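Local coordinates for mutual gliding motility protein C (MglC) (Myxococcus xanthus DK 1622, PDB 7CT3) that probably helps to control cell polarity in gliding motility, as a Roadblock/LC7-domain protein that interacts with its paralog MglB, at residues 51-56 and 79-84. Residues are numbered along the deposited sequence; the frame is centred on the assembly and turned at random.
Sequences ANLLTQ and VLTVMR
OG1 of Thr81 hydrogen-bonds to the carbonyl oxygen of Val74, leaving the methyl CG2 to meet Leu53 of the helix. The backbone of Thr81 is held as well, its N by OD1 of Asn75 and its O by OG of Ser73. OG1 sits between the backbone N and the carbonyl carbon (chi1 67°), which puts CG2 anti to the carbonyl carbon and 4.4 Å from CD1 of Leu53. That same CD1 does the remaining work of the contact. It rests against the CB–CG1 side of Val79, 4.1 Å from CB and equally far from CG1, so one methyl bridges Val79 and Thr81, two strand residues whose side chains emerge on the same face. CG of Leu53 lies anti to its own carbonyl carbon (chi1 -72°); with chi2 at 175°, CD1 continues the chain outward to the strand, whereas CD2 is turned off it. The Leu53 and Val79 side chains pass each other in opposite directions instead of meeting end on. The touch is purely apolar and slight, burying 96 Å² in all, and the CA atoms of Leu53 and Val79 stay 8.8 Å apart. The helix kinks just after Leu53, where the N atoms of Thr55 and Gln56 lack the usual bond to the residue four back; Leu54 N reaches Ala51 O only weakly, at 3.3 Å. Val69 of the second subunit also packs on Leu53, which therefore belongs to both the core and the dimer contact. In this Roadblock/LC7 domain, Val79, Thr81 and Met83 meet helix 44-61, while the alternating Leu80 and Val82 face helix 102-117 across the antiparallel sheet.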
loop_
_atom_site.group_PDB
_atom_site.type_symbol
_atom_site.label_atom_id
_atom_site.label_comp_id
_atom_site.label_asym_id
_atom_site.label_seq_id
_atom_site.Cartn_x
_atom_site.Cartn_y
_atom_site.Cartn_z
ATOM N N ALA A 51 -14.331 -6.664 4.760
ATOM C CA ALA A 51 -14.765 -8.020 4.353
ATOM C C ALA A 51 -14.505 -8.203 2.852
ATOM O O ALA A 51 -13.979 -9.250 2.467
ATOM C CB ALA A 51 -16.219 -8.227 4.692
ATOM N N ASN A 52 -14.836 -7.199 2.041
ATOM C CA ASN A 52 -14.743 -7.270 0.559
ATOM C C ASN A 52 -13.289 -7.112 0.086
ATOM O O ASN A 52 -13.062 -7.316 -1.116
ATOM C CB ASN A 52 -15.670 -6.243 -0.095
ATOM C CG ASN A 52 -17.131 -6.580 0.107
ATOM O OD1 ASN A 52 -17.468 -7.728 0.374
ATOM N ND2 ASN A 52 -18.002 -5.589 0.009
ATOM N N LEU A 53 -12.350 -6.765 0.976
ATOM C CA LEU A 53 -10.898 -6.655 0.655
ATOM C C LEU A 53 -10.175 -7.971 0.970
ATOM O O LEU A 53 -9.069 -8.147 0.450
ATOM C CB LEU A 53 -10.258 -5.515 1.461
ATOM C CG LEU A 53 -10.617 -4.088 1.045
ATOM C CD1 LEU A 53 -9.997 -3.081 2.003
ATOM C CD2 LEU A 53 -10.176 -3.790 -0.380
ATOM N N LEU A 54 -10.746 -8.842 1.810
ATOM C CA LEU A 54 -10.014 -9.990 2.415
ATOM C C LEU A 54 -9.340 -10.846 1.332
ATOM O O LEU A 54 -8.140 -11.135 1.491
ATOM C CB LEU A 54 -10.960 -10.829 3.276
ATOM C CG LEU A 54 -11.369 -10.217 4.616
ATOM C CD1 LEU A 54 -12.240 -11.192 5.397
ATOM C CD2 LEU A 54 -10.157 -9.810 5.444
ATOM N N THR A 55 -10.064 -11.243 0.281
ATOM C CA THR A 55 -9.517 -12.083 -0.821
ATOM C C THR A 55 -8.285 -11.399 -1.423
ATOM O O THR A 55 -7.250 -12.081 -1.608
ATOM C CB THR A 55 -10.556 -12.342 -1.915
ATOM O OG1 THR A 55 -11.642 -13.034 -1.303
ATOM C CG2 THR A 55 -10.013 -13.161 -3.069
ATOM N N GLN A 56 -8.406 -10.102 -1.718
ATOM C CA GLN A 56 -7.375 -9.306 -2.436
ATOM C C GLN A 56 -6.190 -9.023 -1.504
ATOM O O GLN A 56 -5.050 -9.029 -2.002
ATOM C CB GLN A 56 -7.996 -8.029 -3.003
ATOM C CG GLN A 56 -9.152 -8.287 -3.959
ATOM C CD GLN A 56 -8.869 -9.420 -4.919
ATOM O OE1 GLN A 56 -7.856 -9.434 -5.621
ATOM N NE2 GLN A 56 -9.773 -10.386 -4.959
ATOM N N VAL A 79 -11.524 2.038 3.836
ATOM C CA VAL A 79 -10.604 1.194 4.653
ATOM C C VAL A 79 -9.207 1.233 4.045
ATOM O O VAL A 79 -9.089 1.075 2.817
ATOM C CB VAL A 79 -11.092 -0.261 4.771
ATOM C CG1 VAL A 79 -10.134 -1.107 5.597
ATOM C CG2 VAL A 79 -12.497 -0.336 5.337
ATOM N N LEU A 80 -8.206 1.423 4.903
ATOM C CA LEU A 80 -6.770 1.328 4.555
ATOM C C LEU A 80 -6.200 0.102 5.265
ATOM O O LEU A 80 -6.645 -0.193 6.394
ATOM C CB LEU A 80 -6.048 2.603 4.994
ATOM C CG LEU A 80 -6.760 3.914 4.673
ATOM C CD1 LEU A 80 -5.968 5.093 5.210
ATOM C CD2 LEU A 80 -6.998 4.066 3.177
ATOM N N THR A 81 -5.267 -0.594 4.622
ATOM C CA THR A 81 -4.563 -1.750 5.222
ATOM C C THR A 81 -3.057 -1.550 5.086
ATOM O O THR A 81 -2.616 -0.853 4.145
ATOM C CB THR A 81 -5.021 -3.088 4.632
ATOM O OG1 THR A 81 -4.616 -3.151 3.266
ATOM C CG2 THR A 81 -6.517 -3.291 4.759
ATOM N N VAL A 82 -2.326 -2.126 6.033
ATOM C CA VAL A 82 -0.843 -2.234 6.040
ATOM C C VAL A 82 -0.528 -3.672 6.422
ATOM O O VAL A 82 -1.082 -4.168 7.403
ATOM C CB VAL A 82 -0.194 -1.265 7.045
ATOM C CG1 VAL A 82 1.311 -1.216 6.849
ATOM C CG2 VAL A 82 -0.800 0.121 6.981
HETATM N N MSE A 83 0.367 -4.303 5.659
HETATM C CA MSE A 83 0.728 -5.690 5.889
HETATM C C MSE A 83 2.244 -5.841 5.868
HETATM O O MSE A 83 2.915 -5.204 5.056
HETATM C CB MSE A 83 0.103 -6.579 4.813
HETATM C CG MSE A 83 -1.397 -6.610 4.850
HETATM SE SE MSE A 83 -2.060 -7.558 3.291
HETATM C CE MSE A 83 -2.112 -6.169 1.908
ATOM N N ARG A 84 2.750 -6.701 6.763
ATOM C CA ARG A 84 4.159 -7.060 6.821
ATOM C C ARG A 84 4.294 -8.573 7.024
ATOM O O ARG A 84 3.364 -9.192 7.578
ATOM C CB ARG A 84 4.875 -6.325 7.959
ATOM C CG ARG A 84 5.053 -4.835 7.715
ATOM C CD ARG A 84 5.939 -4.158 8.742
ATOM N NE ARG A 84 6.321 -2.861 8.210
ATOM C CZ ARG A 84 7.460 -2.581 7.584
ATOM N NH1 ARG A 84 8.412 -3.490 7.450
ATOM N NH2 ARG A 84 7.655 -1.365 7.117
#